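Long-range contact in CsoZ (Staphylococcus aureus, PDB 6FF1), which is a metallochaperone of the heavy-metal-associated domain family, probably carrying copper within the cell as part of copper homeostasis: residues I7-I12 / G41-S46. Residues are numbered along the deposited sequence; the frame is centred on the assembly and turned at random. Where two conformers were deposited one is given.
Sequences IYTAGI and GQVTVS
A chi1 of 75° sets OG1 of Thr9 in the cleft between its own N and C, pointing at Gly41 O, while CG2 swings over to Val43. The hydroxyl donates to Gly41 O at 2.7 Å, in the carbonyl plane and on a lone pair; Thr9 N reaches the same oxygen at 3.0 Å from above that plane, so one residue grips the acceptor twice. Gly41, with its positive phi, lies just before strand 42-47 and offers this oxygen at the entry to the strand. Farther along, Ile7 and Val43 form an antiparallel hydrogen-bonded pair: Ile7 N to Val43 O is 2.7 Å and nearly straight (174°), and Val43 N to Ile7 O is 2.8 Å. On their face of the sheet, Thr9 CG2 meets Val43 CG2 at 3.6 Å, the two side chains crossing at about a right angle, and Ile7 CD1 touches Val45 CG2. On the other face, Tyr8 and Gln42, a non-hydrogen-bonded pair, run side by side; NE2 of Gln42 comes within 3.6 Å of Tyr8 CE2, its amide turned 54° from the ring. These are the two central strands of the ferredoxin-like sheet of the heavy-metal-associated fold: strand 66-68 flanks Tyr8, strand 31-36 flanks Thr44, and helices 53-62 and 15-26 pack on Ile7 and Val45 respectively.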
loop_
_atom_site.group_PDB
_atom_site.type_symbol
_atom_site.label_atom_id
_atom_site.label_comp_id
_atom_site.label_asym_id
_atom_site.label_seq_id
_atom_site.Cartn_x
_atom_site.Cartn_y
_atom_site.Cartn_z
ATOM N N ILE A 7 5.796 -0.047 -3.885
ATOM C CA ILE A 7 6.286 -0.065 -2.524
ATOM C C ILE A 7 6.673 -1.488 -2.195
ATOM O O ILE A 7 5.837 -2.409 -2.379
ATOM C CB ILE A 7 5.256 0.468 -1.540
ATOM C CG1 ILE A 7 4.778 1.857 -1.947
ATOM C CG2 ILE A 7 5.802 0.410 -0.147
ATOM C CD1 ILE A 7 3.555 2.343 -1.196
ATOM N N TYR A 8 7.890 -1.689 -1.732
ATOM C CA TYR A 8 8.414 -3.028 -1.506
ATOM C C TYR A 8 8.299 -3.370 -0.049
ATOM O O TYR A 8 9.020 -2.870 0.795
ATOM C CB TYR A 8 9.855 -3.114 -1.982
ATOM C CG TYR A 8 9.976 -2.957 -3.465
ATOM C CD1 TYR A 8 9.972 -1.678 -4.053
ATOM C CD2 TYR A 8 10.052 -4.068 -4.297
ATOM C CE1 TYR A 8 10.063 -1.540 -5.427
ATOM C CE2 TYR A 8 10.180 -3.891 -5.665
ATOM C CZ TYR A 8 10.173 -2.634 -6.209
ATOM O OH TYR A 8 10.295 -2.474 -7.586
ATOM N N THR A 9 7.279 -4.149 0.262
ATOM C CA THR A 9 6.969 -4.484 1.652
ATOM C C THR A 9 7.566 -5.811 2.045
ATOM O O THR A 9 7.937 -6.625 1.187
ATOM C CB THR A 9 5.487 -4.513 1.951
ATOM O OG1 THR A 9 4.897 -5.687 1.416
ATOM C CG2 THR A 9 4.796 -3.279 1.423
ATOM N N ALA A 10 7.561 -6.065 3.340
ATOM C CA ALA A 10 7.860 -7.344 3.930
ATOM C C ALA A 10 6.882 -7.558 5.062
ATOM O O ALA A 10 6.499 -6.607 5.772
ATOM C CB ALA A 10 9.296 -7.350 4.425
ATOM N N GLY A 11 6.526 -8.820 5.270
ATOM C CA GLY A 11 5.650 -9.196 6.348
ATOM C C GLY A 11 4.235 -9.571 6.017
ATOM O O GLY A 11 3.549 -10.119 6.855
ATOM N N ILE A 12 3.787 -9.310 4.794
ATOM C CA ILE A 12 2.452 -9.621 4.394
ATOM C C ILE A 12 2.469 -11.089 3.954
ATOM O O ILE A 12 3.189 -11.467 3.040
ATOM C CB ILE A 12 1.923 -8.731 3.274
ATOM C CG1 ILE A 12 2.035 -7.255 3.648
ATOM C CG2 ILE A 12 0.536 -9.155 2.876
ATOM C CD1 ILE A 12 1.777 -6.340 2.449
ATOM N N GLY A 41 5.612 -9.186 -2.187
ATOM C CA GLY A 41 5.417 -8.084 -1.293
ATOM C C GLY A 41 5.256 -6.738 -1.956
ATOM O O GLY A 41 5.169 -5.707 -1.244
ATOM N N GLN A 42 5.156 -6.656 -3.240
ATOM C CA GLN A 42 5.052 -5.389 -3.918
ATOM C C GLN A 42 3.651 -4.870 -3.859
ATOM O O GLN A 42 2.699 -5.551 -4.242
ATOM C CB GLN A 42 5.480 -5.535 -5.370
ATOM C CG GLN A 42 6.987 -5.811 -5.444
ATOM C CD GLN A 42 7.431 -6.066 -6.864
ATOM O OE1 GLN A 42 6.799 -5.591 -7.787
ATOM N NE2 GLN A 42 8.532 -6.784 -7.021
ATOM N N VAL A 43 3.557 -3.603 -3.447
ATOM C CA VAL A 43 2.308 -2.883 -3.384
ATOM C C VAL A 43 2.381 -1.814 -4.414
ATOM O O VAL A 43 3.226 -0.901 -4.327
ATOM C CB VAL A 43 2.096 -2.294 -1.978
ATOM C CG1 VAL A 43 0.867 -1.408 -1.932
ATOM C CG2 VAL A 43 2.048 -3.379 -0.938
ATOM N N THR A 44 1.587 -1.902 -5.457
ATOM C CA THR A 44 1.557 -0.866 -6.490
ATOM C C THR A 44 0.367 0.003 -6.275
ATOM O O THR A 44 -0.751 -0.500 -6.089
ATOM C CB THR A 44 1.506 -1.400 -7.934
ATOM O OG1 THR A 44 0.386 -2.273 -8.104
ATOM C CG2 THR A 44 2.791 -2.150 -8.256
ATOM N N VAL A 45 0.579 1.309 -6.315
ATOM C CA VAL A 45 -0.439 2.262 -5.944
ATOM C C VAL A 45 -0.400 3.414 -6.925
ATOM O O VAL A 45 0.655 3.901 -7.258
ATOM C CB VAL A 45 -0.229 2.728 -4.520
ATOM C CG1 VAL A 45 -0.430 1.729 -3.452
ATOM C CG2 VAL A 45 1.097 3.343 -4.290
ATOM N N SER A 46 -1.581 3.892 -7.317
ATOM C CA SER A 46 -1.760 5.126 -8.059
ATOM C C SER A 46 -2.553 6.076 -7.197
ATOM O O SER A 46 -3.585 5.712 -6.609
ATOM C CB SER A 46 -2.518 4.888 -9.356
ATOM O OG SER A 46 -1.791 4.025 -10.158
#